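Local coordinates for protein putative mandelate racemase (Zymomonas mobilis, PDB 2OX4) that binds a magnesium ion and, as a mandelate racemase-like member of the enolase superfamily, probably acts as a lyase, perhaps a dehydratase, at residues Ile63-Phe68 / Trp74-Lys79; Lys56-Leu61 / Thr89-Gly94; Met306-Glu311 / Ile335-Ile340; Glu254-Ile259 / Ser283-Gln288. One frame throughout, in Å; residues are numbered along the deposited sequence.

Contacts 1 and 2 belong to the N-terminal domain of the enolase superfamily fold, contacts 3 and 4 to its barrel domain. Contacts 1 and 2, with centres about 11 Å apart, are interlocked, contact 1 nested in the loop that contact 2 closes: Lys76 NZ lies 2.8 Å from Leu61 O, a probable hydrogen bond, and Leu77 packs against both Tyr58 and Leu61. Contacts 3 and 4, about 15 Å apart between centres, meet where Ala307 CB lies 3.7 Å from Ile287 CD1. Between the two pairs nothing touches. Magnesium is bound by Glu215, Glu241 and Glu267; contact 4 reaches this site through Gln288, weakly hydrogen-bonded to Glu241, whose side chain is about 10 Å from that of Asp285.

Contact 1 (Ile63-Phe68 / Trp74-Lys79); sequences IGEDPF and WEKLFK
Lys76 NZ is gripped by two oxygens, Glu65 OE1 across the contact and the carbonyl oxygen of Leu61, near the C-terminal end of helix 48-62. The ammonium lies 3.0 Å from Glu65 OE1 in a salt bridge and comes in well above the carboxylate plane, 50° out of it. The two side chains reach for each other from opposite directions. With its chain fully extended, Lys76 spans the distance at full length, whereas Glu65 bends at chi2 (-64°) to turn its carboxylate to the lysine. Long, flexible, charged residues suit a place where the backbones stay 11.0 Å apart, measured between the CA atoms of Glu65 and Lys76.

The salt bridge thus ties the loop between two consecutive helices of the N-terminal domain, 48-62 and 70-79, to the second of them. Lysine also suits the helix terminus, since a positive charge is probably welcome where carbonyls gather. The loop has its own fixed geometry: Gly64 has phi 98°, where any side chain would collide with the carbonyl oxygen of Ile63, so glycine suits the place, and Asp66 OD1 accepts from Phe68 N at 3.0 Å, forming an Asx turn. The loop backbone is also hydrogen-bonded, at Gly64 and Glu65, with Ile5 of strand 5-13. On the helix, Lys79 NZ pairs with Glu75 OE2 at 2.8 Å, and the same lysine makes a second salt bridge to Glu184 of a neighbouring subunit.

Contact 2 (Lys56-Leu61 / Thr89-Gly94); sequences KDYAAL and TVIFSG
Of the helical segment Lys56-Leu61, Tyr58 alone touches Thr89-Gly94; Lys56 and Asp57, which precede it, instead hydrogen-bond to Ser49 of a neighbouring subunit. Tyr58 points inward. Its CG stands anti to the carbonyl carbon (chi1 -72°), which sends the ring across to helix 89-110 edge first. Gly94 C and Ile91 O both lie at that edge, in the plane of the ring: CE1 of Tyr58 is 3.7 Å from Gly94 C, and Tyr58 OH is 3.1 Å from Ile91 O. The Ile91 side chain crosses the tyrosine at about a right angle, and its CG2 methyl comes within 3.5 Å of Tyr58 OH.

Glycine suits position 94, because a CB there would lie only 2.7 Å from Tyr58 CE1. The backbones therefore come close, 7.2 Å between the CA atoms of Tyr58 and Gly94. Leu77, Ile95 and Phe98 pack against the tyrosine too, so the contact forms part of the helical packing of the N-terminal domain. Farther along, Leu61 N closes a helical turn onto Tyr58 O at 2.9 Å, and the leucine side chain joins Leu77. The chemistry is that of a phenol in a buried place: the ring gives apolar surface to the helix packing, while its hydroxyl lies beside the polar carbonyl oxygen of Ile91 rather than against hydrocarbon alone.

Contact 3 (Met306-Glu311 / Ile335-Ile340); sequences MAHIFE and IPNFCI
The helical segment Met306-Glu311 and the loop segment Ile335-Ile340 draw together at His308 and Asn337, whose CA atoms are 6.2 Å apart. Here helix 296-309 ends in a Schellman motif, with Glu311 at positive phi (54°) as its C-prime residue: Val312 N is bonded to Ala307 O, and Glu311 N to His308 O at 3.1 Å.

The ring of His308 is carried away from its own backbone nitrogen (chi1 -165°), which brings it alongside the loop. Pro336 CG sits 4.2 Å above one face of it, displaced toward the rim, and Asn337 CB lies 3.5 Å from His308 ND1; ring and amide planes are 51° apart. Asn337 ND2 comes 3.4 Å from His308 N, but both are donors and no bond forms. The amide nitrogen instead gives its hydrogens to Val312 O and Ala304 O, a task an asparagine's short NH2-bearing arm suits well. At the histidine, NE2 is hydrogen-bonded to Glu75 OE1 of a neighbouring subunit. Replacing His308 by alanine is likely to leave that Glu75 without its imidazole partner and Pro336 without the ring it packs on.

Both segments lead from a helix of the barrel into its next strand, 313-314 and 341-344, and so join two of the alpha-to-beta connections that lie at the N-terminal ends of the strands in the modified TIM barrel of the enolase superfamily.

Contact 4 (Glu254-Ile259 / Ser283-Gln288); sequences EAKKKI and SIDVIQ
Ser283 meets the aliphatic part of Lys256: its carbonyl oxygen lies 3.3 Å from Lys256 CE, and its CA is 4.1 Å from Lys256 CD. That carbonyl is buried and has no hydrogen-bond partner in the model, so the methylene next to the ammonium, probably somewhat polarised, is its near neighbour. Ile284 turns the other way, against strand 263-265.

Asp285 is the polar centre. Lys256 NZ stands 2.8 Å from Asp285 OD1 on the syn lone pair of that oxygen, a salt bridge with the two side chains arriving from opposite directions. The lysine chain bends at chi3 (-95°) and chi4 (-72°), which folds its end past Ser283 onto the carboxylate. Leu263 N also donates to Asp285 OD1, while Asp285 OD2 is bridged to Arg282, so both oxygens of this buried aspartate are engaged. With a leucine instead of the lysine, Asp285 OD1 is likely to be left without its charged mate, with the helix no longer tied to it.

Val286 and Ile287 then enter a strand of the barrel, bonded by their backbones to strands 263-265 and 313-314, and the side chain of Gln288 reaches Gln315, with a weak bond to the magnesium ligand Glu241. A negative charge buried beside helix 250-258 is thus shared between Lys256 and Arg282, which is likely to keep Asp285 ionised and ties the helix to the start of the strand 286-287.

Contact 1 (Ile63-Phe68 / Trp74-Lys79)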
# COMPACT_ATOMS: atom_id res chain seq x y z
N ILE C 63 -17.18 -23.24 -37.27
CA ILE C 63 -17.78 -23.53 -38.58
C ILE C 63 -18.92 -22.54 -38.82
O ILE C 63 -19.78 -22.37 -37.97
CB ILE C 63 -18.31 -24.98 -38.67
CG1 ILE C 63 -17.20 -26.00 -38.36
CG2 ILE C 63 -18.95 -25.25 -40.05
CD1 ILE C 63 -16.12 -26.15 -39.42
N GLY C 64 -18.90 -21.87 -39.98
CA GLY C 64 -19.93 -20.88 -40.31
C GLY C 64 -19.52 -19.44 -40.02
O GLY C 64 -20.16 -18.50 -40.50
N GLU C 65 -18.45 -19.26 -39.25
CA GLU C 65 -17.99 -17.91 -38.87
C GLU C 65 -17.25 -17.22 -40.01
O GLU C 65 -16.68 -17.87 -40.89
CB GLU C 65 -17.06 -17.97 -37.65
CG GLU C 65 -17.74 -18.31 -36.32
CD GLU C 65 -18.74 -17.25 -35.87
OE1 GLU C 65 -19.79 -17.63 -35.32
OE2 GLU C 65 -18.48 -16.05 -36.06
N ASP C 66 -17.24 -15.89 -39.95
CA ASP C 66 -16.44 -15.06 -40.84
C ASP C 66 -15.07 -14.81 -40.20
O ASP C 66 -14.98 -14.12 -39.17
CB ASP C 66 -17.15 -13.73 -41.05
CG ASP C 66 -16.47 -12.83 -42.08
OD1 ASP C 66 -15.31 -13.08 -42.47
OD2 ASP C 66 -17.12 -11.86 -42.52
N PRO C 67 -14.00 -15.35 -40.81
CA PRO C 67 -12.64 -15.20 -40.27
C PRO C 67 -12.13 -13.75 -40.17
O PRO C 67 -11.12 -13.51 -39.51
CB PRO C 67 -11.79 -16.02 -41.24
CG PRO C 67 -12.60 -16.13 -42.49
CD PRO C 67 -14.02 -16.15 -42.05
N PHE C 68 -12.81 -12.80 -40.81
CA PHE C 68 -12.51 -11.37 -40.61
C PHE C 68 -12.94 -10.84 -39.24
O PHE C 68 -12.42 -9.81 -38.79
CB PHE C 68 -13.09 -10.50 -41.72
CG PHE C 68 -12.15 -10.35 -42.89
CD1 PHE C 68 -11.92 -11.42 -43.75
CD2 PHE C 68 -11.45 -9.16 -43.09
CE1 PHE C 68 -11.03 -11.30 -44.82
CE2 PHE C 68 -10.55 -9.04 -44.15
CZ PHE C 68 -10.35 -10.11 -45.02
N TRP C 74 -12.68 -14.05 -30.90
CA TRP C 74 -11.80 -14.16 -29.74
C TRP C 74 -12.66 -14.01 -28.49
O TRP C 74 -12.55 -14.80 -27.57
CB TRP C 74 -10.73 -13.06 -29.75
CG TRP C 74 -9.46 -13.39 -28.97
CD1 TRP C 74 -8.25 -13.80 -29.49
CD2 TRP C 74 -9.28 -13.31 -27.55
NE1 TRP C 74 -7.33 -13.98 -28.48
CE2 TRP C 74 -7.94 -13.68 -27.28
CE3 TRP C 74 -10.12 -12.96 -26.48
CZ2 TRP C 74 -7.42 -13.73 -25.97
CZ3 TRP C 74 -9.60 -12.99 -25.18
CH2 TRP C 74 -8.27 -13.38 -24.94
N GLU C 75 -13.55 -13.02 -28.48
CA GLU C 75 -14.41 -12.79 -27.32
C GLU C 75 -15.41 -13.93 -27.12
O GLU C 75 -15.72 -14.28 -25.99
CB GLU C 75 -15.11 -11.43 -27.43
CG GLU C 75 -15.99 -11.03 -26.21
CD GLU C 75 -15.21 -10.48 -25.00
OE1 GLU C 75 -13.96 -10.49 -24.98
OE2 GLU C 75 -15.88 -10.02 -24.03
N LYS C 76 -15.93 -14.49 -28.22
CA LYS C 76 -16.80 -15.68 -28.15
C LYS C 76 -16.10 -16.88 -27.51
O LYS C 76 -16.64 -17.49 -26.60
CB LYS C 76 -17.32 -16.03 -29.55
CG LYS C 76 -18.26 -17.24 -29.62
CD LYS C 76 -18.62 -17.51 -31.08
CE LYS C 76 -19.39 -18.82 -31.24
NZ LYS C 76 -19.83 -19.01 -32.66
N LEU C 77 -14.91 -17.22 -28.00
CA LEU C 77 -14.11 -18.28 -27.36
C LEU C 77 -13.77 -17.99 -25.90
O LEU C 77 -13.70 -18.92 -25.09
CB LEU C 77 -12.85 -18.58 -28.18
CG LEU C 77 -13.20 -19.16 -29.57
CD1 LEU C 77 -11.93 -19.44 -30.38
CD2 LEU C 77 -14.07 -20.45 -29.45
N PHE C 78 -13.59 -16.71 -25.57
CA PHE C 78 -13.29 -16.29 -24.19
C PHE C 78 -14.55 -16.42 -23.30
O PHE C 78 -14.46 -16.96 -22.19
CB PHE C 78 -12.74 -14.86 -24.22
CG PHE C 78 -12.33 -14.30 -22.86
CD1 PHE C 78 -11.52 -15.04 -22.00
CD2 PHE C 78 -12.73 -13.03 -22.48
CE1 PHE C 78 -11.14 -14.51 -20.74
CE2 PHE C 78 -12.35 -12.50 -21.23
CZ PHE C 78 -11.56 -13.24 -20.37
N LYS C 79 -15.70 -15.97 -23.81
CA LYS C 79 -16.90 -15.74 -22.98
C LYS C 79 -17.97 -16.82 -23.08
O LYS C 79 -18.84 -16.95 -22.20
CB LYS C 79 -17.53 -14.37 -23.29
CG LYS C 79 -16.68 -13.17 -22.82
CD LYS C 79 -16.59 -13.10 -21.30
CE LYS C 79 -15.89 -11.82 -20.85
NZ LYS C 79 -16.56 -10.56 -21.35

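Contact 2 (Lys56-Leu61 / Thr89-Gly94)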
# COMPACT_ATOMS: atom_id res chain seq x y z
N LYS C 56 -10.27 -29.29 -31.46
CA LYS C 56 -11.44 -30.05 -31.88
C LYS C 56 -12.73 -29.49 -31.25
O LYS C 56 -13.75 -29.35 -31.93
CB LYS C 56 -11.25 -31.54 -31.54
CG LYS C 56 -12.47 -32.43 -31.78
CD LYS C 56 -12.20 -33.87 -31.32
CE LYS C 56 -13.52 -34.62 -31.10
NZ LYS C 56 -13.84 -34.87 -29.65
N ASP C 57 -12.68 -29.16 -29.96
CA ASP C 57 -13.88 -28.67 -29.29
C ASP C 57 -14.29 -27.27 -29.76
O ASP C 57 -15.47 -27.01 -29.99
CB ASP C 57 -13.69 -28.69 -27.78
CG ASP C 57 -13.77 -30.10 -27.21
OD1 ASP C 57 -14.23 -31.03 -27.91
OD2 ASP C 57 -13.36 -30.29 -26.05
N TYR C 58 -13.30 -26.39 -29.91
CA TYR C 58 -13.57 -25.02 -30.37
C TYR C 58 -14.08 -25.01 -31.80
O TYR C 58 -14.86 -24.13 -32.18
CB TYR C 58 -12.34 -24.13 -30.29
CG TYR C 58 -11.90 -23.72 -28.89
CD1 TYR C 58 -10.70 -23.02 -28.71
CD2 TYR C 58 -12.66 -24.02 -27.77
CE1 TYR C 58 -10.27 -22.63 -27.44
CE2 TYR C 58 -12.24 -23.64 -26.50
CZ TYR C 58 -11.05 -22.95 -26.34
OH TYR C 58 -10.63 -22.57 -25.08
N ALA C 59 -13.64 -26.00 -32.59
CA ALA C 59 -13.97 -26.07 -34.02
C ALA C 59 -15.48 -26.05 -34.25
O ALA C 59 -15.96 -25.40 -35.18
CB ALA C 59 -13.34 -27.33 -34.67
N ALA C 60 -16.22 -26.71 -33.36
CA ALA C 60 -17.68 -26.69 -33.41
C ALA C 60 -18.31 -25.29 -33.36
O ALA C 60 -19.36 -25.06 -33.95
CB ALA C 60 -18.28 -27.59 -32.34
N LEU C 61 -17.66 -24.36 -32.66
CA LEU C 61 -18.17 -23.00 -32.53
C LEU C 61 -17.78 -22.12 -33.71
O LEU C 61 -18.29 -21.00 -33.86
CB LEU C 61 -17.66 -22.36 -31.23
CG LEU C 61 -18.40 -22.64 -29.90
CD1 LEU C 61 -18.58 -24.13 -29.62
CD2 LEU C 61 -17.67 -21.97 -28.76
N THR C 89 -3.16 -22.52 -19.98
CA THR C 89 -2.26 -22.93 -21.05
C THR C 89 -3.03 -23.44 -22.27
O THR C 89 -2.88 -22.91 -23.37
CB THR C 89 -1.34 -24.08 -20.54
OG1 THR C 89 -0.56 -23.62 -19.43
CG2 THR C 89 -0.40 -24.52 -21.66
N VAL C 90 -3.86 -24.46 -22.04
CA VAL C 90 -4.51 -25.17 -23.13
C VAL C 90 -5.65 -24.32 -23.69
O VAL C 90 -5.78 -24.17 -24.91
CB VAL C 90 -5.00 -26.56 -22.67
CG1 VAL C 90 -5.78 -27.27 -23.79
CG2 VAL C 90 -3.83 -27.43 -22.19
N ILE C 91 -6.45 -23.74 -22.79
CA ILE C 91 -7.58 -22.88 -23.15
C ILE C 91 -7.10 -21.79 -24.11
O ILE C 91 -7.67 -21.64 -25.20
CB ILE C 91 -8.25 -22.26 -21.88
CG1 ILE C 91 -8.88 -23.36 -21.00
CG2 ILE C 91 -9.25 -21.15 -22.25
CD1 ILE C 91 -9.86 -24.29 -21.72
N PHE C 92 -6.04 -21.08 -23.74
CA PHE C 92 -5.54 -19.97 -24.57
C PHE C 92 -4.79 -20.42 -25.84
O PHE C 92 -4.83 -19.74 -26.87
CB PHE C 92 -4.75 -18.94 -23.75
CG PHE C 92 -5.63 -18.01 -22.95
CD1 PHE C 92 -5.50 -17.94 -21.57
CD2 PHE C 92 -6.61 -17.23 -23.57
CE1 PHE C 92 -6.32 -17.10 -20.82
CE2 PHE C 92 -7.42 -16.38 -22.84
CZ PHE C 92 -7.29 -16.32 -21.47
N SER C 93 -4.16 -21.60 -25.79
CA SER C 93 -3.52 -22.19 -26.98
C SER C 93 -4.53 -22.43 -28.10
O SER C 93 -4.22 -22.25 -29.28
CB SER C 93 -2.84 -23.52 -26.64
OG SER C 93 -1.68 -23.32 -25.86
N GLY C 94 -5.74 -22.85 -27.73
CA GLY C 94 -6.79 -23.11 -28.71
C GLY C 94 -7.27 -21.83 -29.38
O GLY C 94 -7.38 -21.77 -30.60

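Contact 3 (Met306-Glu311 / Ile335-Ile340)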
# COMPACT_ATOMS: atom_id res chain seq x y z
N MET C 306 0.16 -2.87 -24.22
CA MET C 306 0.13 -2.58 -22.78
C MET C 306 1.55 -2.54 -22.21
O MET C 306 1.88 -1.66 -21.42
CB MET C 306 -0.73 -3.63 -22.06
CG MET C 306 -1.18 -3.21 -20.66
SD MET C 306 -2.53 -4.23 -19.99
CE MET C 306 -1.85 -5.88 -20.13
N ALA C 307 2.40 -3.48 -22.62
CA ALA C 307 3.77 -3.57 -22.10
C ALA C 307 4.57 -2.29 -22.41
O ALA C 307 5.38 -1.86 -21.60
CB ALA C 307 4.50 -4.79 -22.66
N HIS C 308 4.31 -1.70 -23.57
CA HIS C 308 4.98 -0.47 -24.00
C HIS C 308 4.83 0.70 -23.00
O HIS C 308 5.79 1.46 -22.82
CB HIS C 308 4.47 -0.06 -25.39
CG HIS C 308 5.32 0.97 -26.07
ND1 HIS C 308 6.69 0.95 -26.04
CD2 HIS C 308 4.97 2.05 -26.83
CE1 HIS C 308 7.16 1.97 -26.75
NE2 HIS C 308 6.14 2.65 -27.23
N ILE C 309 3.65 0.80 -22.36
CA ILE C 309 3.35 1.84 -21.35
C ILE C 309 4.30 1.74 -20.17
O ILE C 309 4.56 2.73 -19.48
CB ILE C 309 1.90 1.68 -20.79
CG1 ILE C 309 0.88 1.63 -21.92
CG2 ILE C 309 1.55 2.82 -19.84
CD1 ILE C 309 1.21 2.58 -23.01
N PHE C 310 4.80 0.54 -19.94
CA PHE C 310 5.62 0.25 -18.77
C PHE C 310 7.11 0.18 -19.11
O PHE C 310 7.92 -0.23 -18.27
CB PHE C 310 5.14 -1.07 -18.13
CG PHE C 310 3.74 -0.98 -17.57
CD1 PHE C 310 3.53 -0.55 -16.27
CD2 PHE C 310 2.65 -1.33 -18.36
CE1 PHE C 310 2.22 -0.46 -15.76
CE2 PHE C 310 1.34 -1.24 -17.85
CZ PHE C 310 1.14 -0.80 -16.56
N GLU C 311 7.46 0.61 -20.33
CA GLU C 311 8.85 0.56 -20.84
C GLU C 311 9.41 -0.87 -20.75
O GLU C 311 10.50 -1.12 -20.20
CB GLU C 311 9.76 1.62 -20.17
CG GLU C 311 9.37 3.06 -20.58
CD GLU C 311 10.20 4.16 -19.92
OE1 GLU C 311 10.91 3.88 -18.92
OE2 GLU C 311 10.12 5.32 -20.42
N ILE C 335 5.46 -4.22 -34.14
CA ILE C 335 5.41 -3.53 -32.83
C ILE C 335 6.62 -2.61 -32.65
O ILE C 335 7.72 -2.94 -33.10
CB ILE C 335 5.29 -4.54 -31.62
CG1 ILE C 335 6.48 -5.52 -31.60
CG2 ILE C 335 3.93 -5.29 -31.64
CD1 ILE C 335 6.59 -6.34 -30.29
N PRO C 336 6.42 -1.43 -32.01
CA PRO C 336 7.55 -0.53 -31.76
C PRO C 336 8.53 -1.02 -30.68
O PRO C 336 9.73 -0.71 -30.77
CB PRO C 336 6.87 0.78 -31.33
CG PRO C 336 5.57 0.35 -30.73
CD PRO C 336 5.15 -0.86 -31.54
N ASN C 337 8.04 -1.79 -29.70
CA ASN C 337 8.84 -2.19 -28.55
C ASN C 337 9.43 -3.60 -28.69
O ASN C 337 9.34 -4.41 -27.79
CB ASN C 337 8.09 -1.99 -27.21
CG ASN C 337 6.73 -2.73 -27.14
OD1 ASN C 337 6.06 -2.91 -28.16
ND2 ASN C 337 6.32 -3.14 -25.93
N PHE C 338 10.04 -3.88 -29.83
CA PHE C 338 10.67 -5.17 -30.08
C PHE C 338 12.10 -5.18 -29.52
O PHE C 338 12.84 -4.22 -29.69
CB PHE C 338 10.70 -5.42 -31.61
CG PHE C 338 11.59 -6.56 -32.04
CD1 PHE C 338 11.20 -7.88 -31.85
CD2 PHE C 338 12.81 -6.30 -32.67
CE1 PHE C 338 12.02 -8.93 -32.28
CE2 PHE C 338 13.64 -7.34 -33.09
CZ PHE C 338 13.24 -8.65 -32.89
N CYS C 339 12.48 -6.29 -28.86
CA CYS C 339 13.84 -6.44 -28.31
C CYS C 339 14.75 -7.23 -29.28
O CYS C 339 15.74 -6.71 -29.81
CB CYS C 339 13.78 -7.17 -26.95
SG CYS C 339 15.41 -7.49 -26.26
N ILE C 340 14.39 -8.49 -29.53
CA ILE C 340 15.26 -9.45 -30.23
C ILE C 340 14.40 -10.67 -30.59
O ILE C 340 13.35 -10.90 -29.97
CB ILE C 340 16.50 -9.83 -29.38
CG1 ILE C 340 17.58 -10.51 -30.24
CG2 ILE C 340 16.11 -10.64 -28.13
CD1 ILE C 340 18.91 -10.68 -29.53

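Contact 4 (Glu254-Ile259 / Ser283-Gln288)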
# COMPACT_ATOMS: atom_id res chain seq x y z
N GLU C 254 9.61 -9.77 -5.85
CA GLU C 254 10.55 -10.05 -4.75
C GLU C 254 11.94 -10.43 -5.26
O GLU C 254 12.95 -9.94 -4.74
CB GLU C 254 10.01 -11.15 -3.83
CG GLU C 254 8.62 -10.86 -3.28
CD GLU C 254 8.56 -9.69 -2.30
OE1 GLU C 254 7.43 -9.25 -2.00
OE2 GLU C 254 9.61 -9.22 -1.81
N ALA C 255 11.99 -11.27 -6.30
CA ALA C 255 13.26 -11.63 -6.95
C ALA C 255 13.99 -10.39 -7.46
O ALA C 255 15.20 -10.23 -7.24
CB ALA C 255 13.01 -12.62 -8.10
N LYS C 256 13.25 -9.50 -8.13
CA LYS C 256 13.85 -8.30 -8.74
C LYS C 256 14.48 -7.36 -7.71
O LYS C 256 15.44 -6.66 -8.03
CB LYS C 256 12.84 -7.54 -9.60
CG LYS C 256 13.44 -6.32 -10.30
CD LYS C 256 12.48 -5.70 -11.31
CE LYS C 256 12.75 -6.22 -12.72
NZ LYS C 256 14.03 -5.65 -13.25
N LYS C 257 13.97 -7.36 -6.48
CA LYS C 257 14.62 -6.62 -5.40
C LYS C 257 16.10 -6.98 -5.20
O LYS C 257 16.89 -6.13 -4.81
CB LYS C 257 13.87 -6.77 -4.07
CG LYS C 257 12.45 -6.19 -4.07
CD LYS C 257 11.74 -6.50 -2.75
CE LYS C 257 10.33 -5.88 -2.75
NZ LYS C 257 9.57 -6.30 -1.55
N LYS C 258 16.46 -8.23 -5.49
CA LYS C 258 17.81 -8.71 -5.20
C LYS C 258 18.61 -9.08 -6.46
O LYS C 258 19.73 -9.57 -6.34
CB LYS C 258 17.77 -9.91 -4.24
CG LYS C 258 17.04 -9.65 -2.92
CD LYS C 258 17.82 -8.71 -2.02
CE LYS C 258 17.35 -8.85 -0.56
NZ LYS C 258 18.30 -8.20 0.38
N ILE C 259 18.04 -8.84 -7.63
CA ILE C 259 18.67 -9.22 -8.92
C ILE C 259 18.80 -7.97 -9.78
O ILE C 259 17.81 -7.28 -10.02
CB ILE C 259 17.87 -10.33 -9.69
CG1 ILE C 259 17.85 -11.64 -8.91
CG2 ILE C 259 18.46 -10.55 -11.14
CD1 ILE C 259 16.90 -12.69 -9.49
N SER C 283 7.87 -6.12 -12.97
CA SER C 283 8.87 -7.12 -12.60
C SER C 283 9.54 -7.79 -13.80
O SER C 283 10.54 -8.49 -13.62
CB SER C 283 8.26 -8.18 -11.68
OG SER C 283 7.14 -8.79 -12.31
N ILE C 284 8.98 -7.63 -15.00
CA ILE C 284 9.55 -8.20 -16.25
C ILE C 284 10.04 -7.06 -17.15
O ILE C 284 9.29 -6.12 -17.45
CB ILE C 284 8.52 -9.04 -17.06
CG1 ILE C 284 7.97 -10.21 -16.23
CG2 ILE C 284 9.16 -9.64 -18.29
CD1 ILE C 284 6.88 -11.01 -16.94
N ASP C 285 11.30 -7.15 -17.58
CA ASP C 285 11.91 -6.16 -18.49
C ASP C 285 11.68 -6.52 -19.96
O ASP C 285 11.55 -5.63 -20.81
CB ASP C 285 13.40 -6.05 -18.18
CG ASP C 285 13.65 -5.56 -16.76
OD1 ASP C 285 14.08 -6.36 -15.91
OD2 ASP C 285 13.33 -4.38 -16.49
N VAL C 286 11.65 -7.81 -20.25
CA VAL C 286 11.44 -8.29 -21.62
C VAL C 286 10.41 -9.39 -21.55
O VAL C 286 10.66 -10.44 -20.95
CB VAL C 286 12.76 -8.85 -22.25
CG1 VAL C 286 12.50 -9.41 -23.67
CG2 VAL C 286 13.87 -7.77 -22.29
N ILE C 287 9.23 -9.14 -22.09
CA ILE C 287 8.18 -10.16 -22.06
C ILE C 287 8.29 -11.07 -23.26
O ILE C 287 8.69 -10.64 -24.36
CB ILE C 287 6.75 -9.57 -22.01
CG1 ILE C 287 6.54 -8.54 -23.13
CG2 ILE C 287 6.45 -8.98 -20.59
CD1 ILE C 287 5.08 -8.32 -23.48
N GLN C 288 7.93 -12.34 -23.06
CA GLN C 288 8.14 -13.35 -24.09
C GLN C 288 6.89 -14.15 -24.40
O GLN C 288 6.91 -15.38 -24.33
CB GLN C 288 9.30 -14.29 -23.69
CG GLN C 288 10.65 -13.58 -23.41
CD GLN C 288 11.64 -14.48 -22.69
OE1 GLN C 288 11.31 -15.09 -21.68
NE2 GLN C 288 12.86 -14.58 -23.20